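Local coordinates for selenium-binding protein (Sulfolobus tokodaii, PDB 2ECE), which is of unknown function but belongs to the selenium-binding protein family, folds as a beta propeller and may bind selenium, at residues R251-L256 / I269-S274; I300-L305 / F316-P321; P320-D325 / S338-G343; G343-Y348 / V362-I367. All coordinates share one frame; numbering follows the deposited sequence.

How the interactions relate
Interaction 1 comes first along the chain. It closes the hairpin of strands 250-258 and 266-274. Interaction 2 follows in the same sheet, where the end of strand 291-304 meets the short strand 318-319, closing the loop 306-315. Pro320 and Pro321 then pass directly into interaction 3, where the linker 320-325 lies against 338-343, spanning residues 326-337, which include strand 326-328. Gly343 is shared by interactions 3 and 4, and interaction 4 closes the hairpin of strands 344-349 and 357-363. The four follow in series, and none crosses another. They join two neighbouring propeller sheets: Asn270 of interaction 1 reaches Val323 of interaction 3, and Ile300 of interaction 2 touches Arg346 and Tyr348 of interaction 4.

Interaction 1. Residues R251-L256 / I269-S274; sequences RMALEL and INMVVS
Met252 and Val272 meet across the antiparallel strands 251-256 and 269-274. Backbone hydrogen bonds come first. Arg251 N gives to Val273 O over 2.8 Å, and Val273 N returns a longer bond to Arg251 O. Val272 N bonds to Met252 O, and Leu254 N to Asn270 O at 3.2 Å.

Apolar contacts fill the spaces between. Met252 CB lies 3.7 Å from Val272 CB. Leu254 CD1 presses tightly on Val272 CG2, at 3.5 Å. The bend at chi2 (-47°) brings Met271 SD to 3.5 Å from Ala253 CB, and the bend at chi3 (-62°) lays CE on Arg251 C. Ile269 CD1 touches both Ala253 CB and Leu256 CD2.

The polar contact is at Asn270. Its OD1 stands 3.0 Å from Glu255 N, while ND2 donates to Val323 O. A leucine here would probably leave the Val323 carbonyl without this donor and lose one polar tie to the linker 320-325.

Strand 250-258 is one edge strand of its sheet and strand 266-274 is second. The latter also pairs with strand 280-288, through Ile269 with Trp283 and Met271 with Ser281. Glu255 and Asn270 both touch Ile326 of strand 326-328 in the following sheet.

Interaction 2. Residues I300-L305 / F316-P321; sequences IPAEPL and FKAVPP
Glu303 and Val319 form the hydrogen-bonded pair of a short antiparallel ladder. Glu303 N gives to Val319 O over 2.9 Å, and Val319 N gives to Glu303 O over 2.8 Å. Leu305 N adds a nearly straight bond to Lys317 O. Its donor stands well above the carbonyl plane, 46° out of it.

At one end Ile300 meets the ring of Pro321. Ile300 CG2 points anti to its backbone N, beside the carbonyl carbon (chi1 -60° for CG1). This branch reaches Pro321 CB at 3.7 Å. The ring also sits over the backbone, with Pro321 CG 3.5 Å from Ile300 O. The two side chains slide past each other in opposite directions. An alanine in place of Pro321 would lack CG and CD and would probably open a gap by Ile300 O and Ala302 CA and let the linker turn more freely where it leaves the ladder.

In the middle the groups are small. Ala302 CB lies 3.4 Å from Val319 O and also touches Pro320 CA.

At the other end Leu305 and Val319 lie side by side and point the same way. Leu305 CD1 is 3.9 Å from Val319 CG2. Val319 CG1 is turned anti to the backbone N and reaches Gly341 and Ile367 instead.

The chemistry is plain: three backbone bonds set the pairing, and alanine, proline and branched aliphatic groups pack around it. Leu305 O and Lys317 O are two acceptors 2.8 Å apart, not bonded. The charged ends of Glu303 and Lys317 lead away, so charge pairing does not hold these two segments together.

Interaction 3. Residues P320-D325 / S338-G343; sequences PPLVTD and SLWGIG
The linker between two propeller sheets, residues 320-325, runs against the end of strand 334-339 and the turn after it, with Val323 beside Leu339 and Pro321 beside Gly341. Four backbone amides tie the two. Gly341 N gives to Pro321 O over 2.8 Å and Trp340 N to Leu322 O over 3.0 Å. Both donors stand above the carbonyl plane. At the far end Ser338 N gives to Asp325 O at 3.2 Å, and Asp325 N makes a weak bond to Ser338 OG.

Gly341 is pressed close to the linker. A side chain on it would run into Pro320 O. Pro321 CB touches Leu339 CD2 (3.7 Å) and Ile342 CD1 (3.8 Å). The Val323 side chain crosses that of Leu339, with Val323 CG2 4.0 Å from Leu339 CG.

Trp340 has CG anti to the backbone N (chi1 -165°). This carries the indole across the Leu322 side chain, whose CD1 lies 4.0 Å from Trp340 CE3. The ring NE1 bonds to Asn399 O, and Tyr410 meets the ring edge-to-face. Ser338 O is buried with no hydrogen-bonding partner in the model; Val323 CA points a C-H at it from 3.2 Å.

Thr324 and Ser338 bond to Gln384, in the loop before strand 386-388. A linker like 320-325, carrying the chain from outer strand 318-319 of one blade to the first strand of the next, is characteristic of the beta propeller.

Interaction 4. Residues G343-Y348 / V362-I367; sequences GEVRQY and VKLGGI
Glu344 and Lys363 project from the same face of the beta hairpin formed by strands 344-349 and 357-363, a pair of neighbouring strands in a propeller sheet. Gly343 and Glu344 both face Leu339, which makes a G1 beta bulge at the start of the hairpin.

The charged side chains stand in a row. Glu344 stands out from the strand with its chain extended (chi2 175°), and Arg346, two residues on, leans back to meet its carboxylate. The guanidinium meets it side-on. Arg346 NE is 2.9 Å from Glu344 OE1 and Arg346 NH2 is 3.2 Å from the same oxygen, and that oxygen lies in the guanidinium plane. At another part of the edge, Arg346 NH1 gives to Tyr348 OH over 3.0 Å. Three bonds thus fix the rotation of the guanidinium. The other carboxylate oxygen, Glu344 OE2, bonds to His369. Lys363 NZ stands 4.3 Å from Glu344 OE2, too far for a salt bridge, though its charge probably still favours the carboxylate.

Val345 and Val362 occupy the other face. Val362 CG2 sits between its backbone N and carbonyl carbon, where it comes to 3.8 Å from Val345 CB. Leu364 CD1 makes a looser contact with Val345 CG2. Ile431 of strand 429-438 packs on Val362 and Leu364.

Backbone bonds hold the strands in step. Val362 N gives to Val345 O over 3.0 Å, and Val345 N returns a bond to Val362 O. Leu364 N gives to Gly343 O from well above the carbonyl plane. Past this bond the chains remain close, with Gly343 CA 3.5 Å from Gly366 CA.

Interaction 1. Residues R251-L256 / I269-S274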
loop_
_atom_site.group_PDB
_atom_site.type_symbol
_atom_site.label_atom_id
_atom_site.label_comp_id
_atom_site.label_asym_id
_atom_site.label_seq_id
_atom_site.Cartn_x
_atom_site.Cartn_y
_atom_site.Cartn_z
ATOM N N ARG A 251 -15.162 3.113 -9.364
ATOM C CA ARG A 251 -14.567 1.786 -9.449
ATOM C C ARG A 251 -13.154 1.742 -8.855
ATOM O O ARG A 251 -12.392 2.704 -8.931
ATOM C CB ARG A 251 -14.534 1.313 -10.907
ATOM C CG ARG A 251 -15.913 1.054 -11.509
ATOM C CD ARG A 251 -16.622 -0.089 -10.797
ATOM N NE ARG A 251 -17.893 -0.440 -11.429
ATOM C CZ ARG A 251 -19.027 0.243 -11.279
ATOM N NH1 ARG A 251 -19.059 1.323 -10.510
ATOM N NH2 ARG A 251 -20.131 -0.158 -11.905
ATOM N N MET A 252 -12.829 0.591 -8.281
ATOM C CA MET A 252 -11.555 0.331 -7.645
ATOM C C MET A 252 -11.493 0.997 -6.264
ATOM O O MET A 252 -10.959 2.100 -6.108
ATOM C CB MET A 252 -10.412 0.839 -8.528
ATOM C CG MET A 252 -10.339 0.170 -9.906
ATOM S SD MET A 252 -8.853 0.579 -10.845
ATOM C CE MET A 252 -9.446 0.434 -12.560
ATOM N N ALA A 253 -11.918 0.245 -5.250
ATOM C CA ALA A 253 -11.897 0.702 -3.868
ATOM C C ALA A 253 -10.585 0.081 -3.371
ATOM O O ALA A 253 -10.585 -1.097 -2.985
ATOM C CB ALA A 253 -13.104 0.132 -3.109
ATOM N N LEU A 254 -9.493 0.847 -3.340
ATOM C CA LEU A 254 -8.212 0.312 -2.968
ATOM C C LEU A 254 -7.857 0.412 -1.454
ATOM O O LEU A 254 -8.224 -0.466 -0.661
ATOM C CB LEU A 254 -7.100 0.986 -3.906
ATOM C CG LEU A 254 -7.401 0.639 -5.391
ATOM C CD1 LEU A 254 -6.143 0.942 -6.157
ATOM C CD2 LEU A 254 -7.798 -0.835 -5.627
ATOM N N GLU A 255 -6.834 1.264 -1.210
ATOM C CA GLU A 255 -6.192 1.448 0.088
ATOM C C GLU A 255 -6.988 1.933 1.258
ATOM O O GLU A 255 -7.589 3.025 1.224
ATOM C CB GLU A 255 -4.932 2.344 -0.068
ATOM C CG GLU A 255 -3.876 1.878 -1.079
ATOM C CD GLU A 255 -3.185 0.572 -0.706
ATOM O OE1 GLU A 255 -3.012 0.307 0.498
ATOM O OE2 GLU A 255 -2.794 -0.187 -1.621
ATOM N N LEU A 256 -6.950 1.137 2.325
ATOM C CA LEU A 256 -7.733 1.417 3.536
ATOM C C LEU A 256 -6.866 1.976 4.631
ATOM O O LEU A 256 -5.882 1.341 5.018
ATOM C CB LEU A 256 -8.427 0.137 4.048
ATOM C CG LEU A 256 -9.701 -0.276 3.316
ATOM C CD1 LEU A 256 -10.020 -1.736 3.582
ATOM C CD2 LEU A 256 -10.839 0.627 3.767
ATOM N N ILE A 269 -10.326 5.909 2.359
ATOM C CA ILE A 269 -10.138 4.963 1.266
ATOM C C ILE A 269 -10.250 5.734 -0.041
ATOM O O ILE A 269 -11.035 6.685 -0.154
ATOM C CB ILE A 269 -11.178 3.814 1.260
ATOM C CG1 ILE A 269 -10.816 2.814 0.153
ATOM C CG2 ILE A 269 -12.575 4.355 1.017
ATOM C CD1 ILE A 269 -11.668 1.549 0.141
ATOM N N ASN A 270 -9.446 5.335 -1.017
ATOM C CA ASN A 270 -9.460 5.982 -2.315
ATOM C C ASN A 270 -10.222 5.167 -3.358
ATOM O O ASN A 270 -10.115 3.935 -3.409
ATOM C CB ASN A 270 -8.022 6.221 -2.798
ATOM C CG ASN A 270 -7.206 4.928 -2.910
ATOM O OD1 ASN A 270 -7.125 4.141 -1.964
ATOM N ND2 ASN A 270 -6.587 4.718 -4.064
ATOM N N MET A 271 -11.024 5.868 -4.154
ATOM C CA MET A 271 -11.763 5.267 -5.254
ATOM C C MET A 271 -10.981 5.816 -6.431
ATOM O O MET A 271 -10.960 7.026 -6.652
ATOM C CB MET A 271 -13.209 5.768 -5.301
ATOM C CG MET A 271 -14.126 5.141 -4.269
ATOM S SD MET A 271 -13.990 3.325 -4.174
ATOM C CE MET A 271 -14.504 2.834 -5.808
ATOM N N VAL A 272 -10.323 4.931 -7.174
ATOM C CA VAL A 272 -9.479 5.349 -8.290
ATOM C C VAL A 272 -10.119 6.084 -9.466
ATOM O O VAL A 272 -9.606 7.116 -9.901
ATOM C CB VAL A 272 -8.681 4.148 -8.860
ATOM C CG1 VAL A 272 -7.776 4.614 -9.997
ATOM C CG2 VAL A 272 -7.847 3.506 -7.754
ATOM N N VAL A 273 -11.227 5.576 -9.986
ATOM C CA VAL A 273 -11.819 6.221 -11.146
ATOM C C VAL A 273 -13.342 6.193 -11.216
ATOM O O VAL A 273 -13.983 5.194 -10.882
ATOM C CB VAL A 273 -11.233 5.605 -12.436
ATOM C CG1 VAL A 273 -11.444 4.105 -12.428
ATOM C CG2 VAL A 273 -11.872 6.233 -13.668
ATOM N N SER A 274 -13.913 7.313 -11.649
ATOM C CA SER A 274 -15.353 7.438 -11.800
ATOM C C SER A 274 -15.725 7.111 -13.235
ATOM O O SER A 274 -15.083 7.587 -14.166
ATOM C CB SER A 274 -15.803 8.864 -11.480
ATOM O OG SER A 274 -17.089 9.112 -12.022
#

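Interaction 2. Residues I300-L305 / F316-P321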
loop_
_atom_site.group_PDB
_atom_site.type_symbol
_atom_site.label_atom_id
_atom_site.label_comp_id
_atom_site.label_asym_id
_atom_site.label_seq_id
_atom_site.Cartn_x
_atom_site.Cartn_y
_atom_site.Cartn_z
ATOM N N ILE A 300 -11.061 14.733 -7.081
ATOM C CA ILE A 300 -10.091 15.340 -7.973
ATOM C C ILE A 300 -10.498 15.043 -9.409
ATOM O O ILE A 300 -10.632 13.885 -9.795
ATOM C CB ILE A 300 -8.672 14.786 -7.710
ATOM C CG1 ILE A 300 -8.267 15.083 -6.261
ATOM C CG2 ILE A 300 -7.678 15.411 -8.683
ATOM C CD1 ILE A 300 -6.950 14.468 -5.851
ATOM N N PRO A 301 -10.717 16.095 -10.216
ATOM C CA PRO A 301 -11.115 15.929 -11.616
ATOM C C PRO A 301 -9.957 15.600 -12.557
ATOM O O PRO A 301 -8.787 15.846 -12.247
ATOM C CB PRO A 301 -11.754 17.275 -11.944
ATOM C CG PRO A 301 -10.878 18.221 -11.181
ATOM C CD PRO A 301 -10.758 17.519 -9.830
ATOM N N ALA A 302 -10.295 15.034 -13.710
ATOM C CA ALA A 302 -9.296 14.697 -14.710
ATOM C C ALA A 302 -8.832 16.001 -15.363
ATOM O O ALA A 302 -9.550 17.003 -15.333
ATOM C CB ALA A 302 -9.899 13.764 -15.756
ATOM N N GLU A 303 -7.632 15.993 -15.939
ATOM C CA GLU A 303 -7.095 17.182 -16.596
ATOM C C GLU A 303 -7.110 17.032 -18.113
ATOM O O GLU A 303 -6.443 16.160 -18.667
ATOM C CB GLU A 303 -5.655 17.450 -16.147
ATOM C CG GLU A 303 -5.507 18.098 -14.778
ATOM C CD GLU A 303 -5.914 19.562 -14.766
ATOM O OE1 GLU A 303 -6.174 20.120 -15.853
ATOM O OE2 GLU A 303 -5.963 20.158 -13.667
ATOM N N PRO A 304 -7.891 17.873 -18.807
ATOM C CA PRO A 304 -7.929 17.771 -20.271
ATOM C C PRO A 304 -6.537 17.958 -20.893
ATOM O O PRO A 304 -5.743 18.787 -20.442
ATOM C CB PRO A 304 -8.935 18.859 -20.675
ATOM C CG PRO A 304 -9.021 19.770 -19.449
ATOM C CD PRO A 304 -8.924 18.797 -18.314
ATOM N N LEU A 305 -6.248 17.159 -21.915
ATOM C CA LEU A 305 -4.963 17.192 -22.610
ATOM C C LEU A 305 -5.217 16.526 -23.960
ATOM O O LEU A 305 -5.788 15.435 -24.003
ATOM C CB LEU A 305 -3.934 16.367 -21.832
ATOM C CG LEU A 305 -2.530 16.892 -21.513
ATOM C CD1 LEU A 305 -1.567 15.704 -21.522
ATOM C CD2 LEU A 305 -2.087 17.930 -22.525
ATOM N N PHE A 316 -10.481 9.797 -24.512
ATOM C CA PHE A 316 -10.985 10.773 -23.555
ATOM C C PHE A 316 -10.322 12.155 -23.598
ATOM O O PHE A 316 -10.850 13.112 -23.026
ATOM C CB PHE A 316 -10.885 10.188 -22.140
ATOM C CG PHE A 316 -11.379 8.769 -22.038
ATOM C CD1 PHE A 316 -10.520 7.697 -22.268
ATOM C CD2 PHE A 316 -12.712 8.506 -21.754
ATOM C CE1 PHE A 316 -10.984 6.379 -22.219
ATOM C CE2 PHE A 316 -13.188 7.193 -21.703
ATOM C CZ PHE A 316 -12.320 6.127 -21.937
ATOM N N LYS A 317 -9.182 12.262 -24.275
ATOM C CA LYS A 317 -8.457 13.532 -24.374
ATOM C C LYS A 317 -8.306 14.194 -23.002
ATOM O O LYS A 317 -8.366 15.423 -22.871
ATOM C CB LYS A 317 -9.168 14.493 -25.341
ATOM C CG LYS A 317 -9.451 13.895 -26.717
ATOM C CD LYS A 317 -9.061 14.828 -27.867
ATOM C CE LYS A 317 -7.579 14.706 -28.214
ATOM N NZ LYS A 317 -7.205 15.503 -29.420
ATOM N N ALA A 318 -8.107 13.362 -21.982
ATOM C CA ALA A 318 -7.931 13.841 -20.618
ATOM C C ALA A 318 -7.014 12.886 -19.860
ATOM O O ALA A 318 -6.786 11.756 -20.289
ATOM C CB ALA A 318 -9.284 13.941 -19.918
ATOM N N VAL A 319 -6.479 13.356 -18.739
ATOM C CA VAL A 319 -5.603 12.540 -17.907
ATOM C C VAL A 319 -6.299 12.379 -16.565
ATOM O O VAL A 319 -6.517 13.358 -15.847
ATOM C CB VAL A 319 -4.236 13.217 -17.677
ATOM C CG1 VAL A 319 -3.336 12.312 -16.833
ATOM C CG2 VAL A 319 -3.578 13.529 -19.016
ATOM N N PRO A 320 -6.682 11.146 -16.213
ATOM C CA PRO A 320 -7.355 10.959 -14.929
ATOM C C PRO A 320 -6.304 11.126 -13.842
ATOM O O PRO A 320 -5.124 10.850 -14.071
ATOM C CB PRO A 320 -7.876 9.521 -15.011
ATOM C CG PRO A 320 -7.878 9.218 -16.510
ATOM C CD PRO A 320 -6.609 9.878 -16.952
ATOM N N PRO A 321 -6.704 11.613 -12.658
ATOM C CA PRO A 321 -5.695 11.767 -11.614
ATOM C C PRO A 321 -5.150 10.402 -11.201
ATOM O O PRO A 321 -3.965 10.270 -10.902
ATOM C CB PRO A 321 -6.464 12.460 -10.490
ATOM C CG PRO A 321 -7.871 11.969 -10.697
ATOM C CD PRO A 321 -8.016 12.090 -12.192
#

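Interaction 3. Residues P320-D325 / S338-G343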
loop_
_atom_site.group_PDB
_atom_site.type_symbol
_atom_site.label_atom_id
_atom_site.label_comp_id
_atom_site.label_asym_id
_atom_site.label_seq_id
_atom_site.Cartn_x
_atom_site.Cartn_y
_atom_site.Cartn_z
ATOM N N PRO A 320 -6.682 11.146 -16.213
ATOM C CA PRO A 320 -7.355 10.959 -14.929
ATOM C C PRO A 320 -6.304 11.126 -13.842
ATOM O O PRO A 320 -5.124 10.850 -14.071
ATOM C CB PRO A 320 -7.876 9.521 -15.011
ATOM C CG PRO A 320 -7.878 9.218 -16.510
ATOM C CD PRO A 320 -6.609 9.878 -16.952
ATOM N N PRO A 321 -6.704 11.613 -12.658
ATOM C CA PRO A 321 -5.695 11.767 -11.614
ATOM C C PRO A 321 -5.150 10.402 -11.201
ATOM O O PRO A 321 -3.965 10.270 -10.902
ATOM C CB PRO A 321 -6.464 12.460 -10.490
ATOM C CG PRO A 321 -7.871 11.969 -10.697
ATOM C CD PRO A 321 -8.016 12.090 -12.192
ATOM N N LEU A 322 -6.020 9.393 -11.226
ATOM C CA LEU A 322 -5.663 8.028 -10.840
ATOM C C LEU A 322 -4.991 7.998 -9.476
ATOM O O LEU A 322 -3.802 7.686 -9.360
ATOM C CB LEU A 322 -4.735 7.384 -11.874
ATOM C CG LEU A 322 -5.283 7.180 -13.290
ATOM C CD1 LEU A 322 -4.193 6.572 -14.173
ATOM C CD2 LEU A 322 -6.509 6.279 -13.243
ATOM N N VAL A 323 -5.753 8.346 -8.446
ATOM C CA VAL A 323 -5.235 8.323 -7.082
ATOM C C VAL A 323 -5.205 6.854 -6.687
ATOM O O VAL A 323 -6.254 6.251 -6.453
ATOM C CB VAL A 323 -6.154 9.112 -6.128
ATOM C CG1 VAL A 323 -5.676 8.954 -4.685
ATOM C CG2 VAL A 323 -6.148 10.598 -6.521
ATOM N N THR A 324 -4.002 6.283 -6.627
ATOM C CA THR A 324 -3.830 4.868 -6.303
ATOM C C THR A 324 -3.395 4.533 -4.872
ATOM O O THR A 324 -3.585 3.402 -4.420
ATOM C CB THR A 324 -2.826 4.220 -7.268
ATOM O OG1 THR A 324 -1.610 4.975 -7.262
ATOM C CG2 THR A 324 -3.391 4.176 -8.684
ATOM N N ASP A 325 -2.798 5.489 -4.166
ATOM C CA ASP A 325 -2.378 5.245 -2.792
ATOM C C ASP A 325 -2.645 6.440 -1.877
ATOM O O ASP A 325 -2.684 7.590 -2.327
ATOM C CB ASP A 325 -0.883 4.888 -2.732
ATOM C CG ASP A 325 -0.462 4.362 -1.359
ATOM O OD1 ASP A 325 -1.185 3.507 -0.819
ATOM O OD2 ASP A 325 0.587 4.783 -0.824
ATOM N N SER A 338 -1.326 10.134 -3.806
ATOM C CA SER A 338 -0.453 10.128 -4.963
ATOM C C SER A 338 -1.407 10.163 -6.153
ATOM O O SER A 338 -2.503 9.598 -6.098
ATOM C CB SER A 338 0.401 8.858 -4.998
ATOM O OG SER A 338 -0.403 7.696 -5.143
ATOM N N LEU A 339 -1.016 10.866 -7.208
ATOM C CA LEU A 339 -1.828 10.935 -8.414
ATOM C C LEU A 339 -0.937 10.319 -9.474
ATOM O O LEU A 339 -0.077 10.984 -10.049
ATOM C CB LEU A 339 -2.176 12.384 -8.782
ATOM C CG LEU A 339 -3.389 13.037 -8.109
ATOM C CD1 LEU A 339 -3.087 13.325 -6.645
ATOM C CD2 LEU A 339 -3.734 14.336 -8.840
ATOM N N TRP A 340 -1.147 9.030 -9.707
ATOM C CA TRP A 340 -0.357 8.268 -10.657
ATOM C C TRP A 340 -0.627 8.631 -12.114
ATOM O O TRP A 340 0.159 8.291 -12.992
ATOM C CB TRP A 340 -0.621 6.782 -10.436
ATOM C CG TRP A 340 0.369 5.893 -11.096
ATOM C CD1 TRP A 340 1.705 5.799 -10.818
ATOM C CD2 TRP A 340 0.098 4.917 -12.107
ATOM N NE1 TRP A 340 2.282 4.813 -11.593
ATOM C CE2 TRP A 340 1.318 4.261 -12.394
ATOM C CE3 TRP A 340 -1.057 4.536 -12.804
ATOM C CZ2 TRP A 340 1.411 3.239 -13.338
ATOM C CZ3 TRP A 340 -0.961 3.515 -13.747
ATOM C CH2 TRP A 340 0.264 2.884 -14.004
ATOM N N GLY A 341 -1.740 9.314 -12.369
ATOM C CA GLY A 341 -2.058 9.704 -13.731
ATOM C C GLY A 341 -1.501 11.082 -14.028
ATOM O O GLY A 341 -0.630 11.248 -14.879
ATOM N N ILE A 342 -1.994 12.077 -13.298
ATOM C CA ILE A 342 -1.546 13.448 -13.486
ATOM C C ILE A 342 -0.076 13.672 -13.110
ATOM O O ILE A 342 0.641 14.393 -13.811
ATOM C CB ILE A 342 -2.465 14.409 -12.702
ATOM C CG1 ILE A 342 -3.795 14.535 -13.451
ATOM C CG2 ILE A 342 -1.783 15.763 -12.509
ATOM C CD1 ILE A 342 -4.912 15.126 -12.642
ATOM N N GLY A 343 0.371 13.056 -12.016
ATOM C CA GLY A 343 1.755 13.200 -11.592
ATOM C C GLY A 343 1.971 14.089 -10.378
ATOM O O GLY A 343 2.730 15.061 -10.436
#

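Interaction 4. Residues G343-Y348 / V362-I367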
loop_
_atom_site.group_PDB
_atom_site.type_symbol
_atom_site.label_atom_id
_atom_site.label_comp_id
_atom_site.label_asym_id
_atom_site.label_seq_id
_atom_site.Cartn_x
_atom_site.Cartn_y
_atom_site.Cartn_z
ATOM N N GLY A 343 0.371 13.056 -12.016
ATOM C CA GLY A 343 1.755 13.200 -11.592
ATOM C C GLY A 343 1.971 14.089 -10.378
ATOM O O GLY A 343 2.730 15.061 -10.436
ATOM N N GLU A 344 1.327 13.754 -9.263
ATOM C CA GLU A 344 1.470 14.562 -8.057
ATOM C C GLU A 344 1.379 13.763 -6.760
ATOM O O GLU A 344 0.938 12.611 -6.738
ATOM C CB GLU A 344 0.371 15.636 -7.993
ATOM C CG GLU A 344 0.249 16.584 -9.185
ATOM C CD GLU A 344 -0.955 17.522 -9.054
ATOM O OE1 GLU A 344 -1.716 17.385 -8.069
ATOM O OE2 GLU A 344 -1.149 18.388 -9.931
ATOM N N VAL A 345 1.824 14.404 -5.686
ATOM C CA VAL A 345 1.710 13.871 -4.341
ATOM C C VAL A 345 1.126 15.095 -3.659
ATOM O O VAL A 345 1.658 16.202 -3.808
ATOM C CB VAL A 345 3.060 13.537 -3.668
ATOM C CG1 VAL A 345 2.808 13.149 -2.218
ATOM C CG2 VAL A 345 3.751 12.382 -4.383
ATOM N N ARG A 346 0.015 14.912 -2.956
ATOM C CA ARG A 346 -0.637 16.008 -2.260
ATOM C C ARG A 346 -0.695 15.731 -0.766
ATOM O O ARG A 346 -0.632 14.574 -0.328
ATOM C CB ARG A 346 -2.063 16.202 -2.780
ATOM C CG ARG A 346 -2.158 16.564 -4.249
ATOM C CD ARG A 346 -3.604 16.830 -4.641
ATOM N NE ARG A 346 -3.724 17.248 -6.033
ATOM C CZ ARG A 346 -4.827 17.758 -6.570
ATOM N NH1 ARG A 346 -5.918 17.917 -5.834
ATOM N NH2 ARG A 346 -4.834 18.115 -7.844
ATOM N N GLN A 347 -0.815 16.805 0.007
ATOM C CA GLN A 347 -0.919 16.727 1.454
ATOM C C GLN A 347 -2.206 17.443 1.845
ATOM O O GLN A 347 -2.391 18.615 1.526
ATOM C CB GLN A 347 0.268 17.425 2.123
ATOM C CG GLN A 347 0.130 17.545 3.636
ATOM C CD GLN A 347 1.108 18.535 4.240
ATOM O OE1 GLN A 347 1.979 18.169 5.034
ATOM N NE2 GLN A 347 0.972 19.797 3.862
ATOM N N TYR A 348 -3.103 16.734 2.521
ATOM C CA TYR A 348 -4.355 17.330 2.958
ATOM C C TYR A 348 -4.409 17.385 4.477
ATOM O O TYR A 348 -4.178 16.382 5.153
ATOM C CB TYR A 348 -5.559 16.530 2.459
ATOM C CG TYR A 348 -5.871 16.688 0.995
ATOM C CD1 TYR A 348 -5.162 15.980 0.029
ATOM C CD2 TYR A 348 -6.888 17.547 0.572
ATOM C CE1 TYR A 348 -5.459 16.118 -1.329
ATOM C CE2 TYR A 348 -7.196 17.695 -0.779
ATOM C CZ TYR A 348 -6.477 16.976 -1.726
ATOM O OH TYR A 348 -6.777 17.112 -3.064
ATOM N N VAL A 362 3.236 18.592 -4.852
ATOM C CA VAL A 362 4.467 18.570 -5.630
ATOM C C VAL A 362 4.197 17.815 -6.928
ATOM O O VAL A 362 3.308 16.961 -6.988
ATOM C CB VAL A 362 5.636 17.889 -4.870
ATOM C CG1 VAL A 362 5.993 18.700 -3.636
ATOM C CG2 VAL A 362 5.263 16.462 -4.496
ATOM N N LYS A 363 4.951 18.145 -7.971
ATOM C CA LYS A 363 4.788 17.499 -9.269
ATOM C C LYS A 363 5.965 16.580 -9.560
ATOM O O LYS A 363 7.119 16.985 -9.458
ATOM C CB LYS A 363 4.684 18.544 -10.387
ATOM C CG LYS A 363 3.634 19.617 -10.170
ATOM C CD LYS A 363 3.620 20.580 -11.349
ATOM C CE LYS A 363 2.972 21.900 -10.988
ATOM N NZ LYS A 363 1.575 21.719 -10.514
ATOM N N LEU A 364 5.661 15.342 -9.928
ATOM C CA LEU A 364 6.685 14.352 -10.235
ATOM C C LEU A 364 6.176 13.489 -11.385
ATOM O O LEU A 364 5.112 12.873 -11.276
ATOM C CB LEU A 364 6.955 13.472 -9.009
ATOM C CG LEU A 364 7.533 14.106 -7.740
ATOM C CD1 LEU A 364 7.358 13.148 -6.563
ATOM C CD2 LEU A 364 9.012 14.438 -7.950
ATOM N N GLY A 365 6.931 13.448 -12.482
ATOM C CA GLY A 365 6.530 12.659 -13.639
ATOM C C GLY A 365 5.091 12.926 -14.048
ATOM O O GLY A 365 4.669 14.078 -14.127
ATOM N N GLY A 366 4.336 11.863 -14.318
ATOM C CA GLY A 366 2.941 12.017 -14.692
ATOM C C GLY A 366 2.684 12.213 -16.174
ATOM O O GLY A 366 3.487 12.821 -16.887
ATOM N N ILE A 367 1.560 11.688 -16.647
ATOM C CA ILE A 367 1.202 11.838 -18.051
ATOM C C ILE A 367 0.884 13.314 -18.301
ATOM O O ILE A 367 1.127 13.837 -19.390
ATOM C CB ILE A 367 -0.029 10.982 -18.407
ATOM C CG1 ILE A 367 0.297 9.498 -18.227
ATOM C CG2 ILE A 367 -0.462 11.261 -19.835
ATOM C CD1 ILE A 367 -0.919 8.594 -18.269
#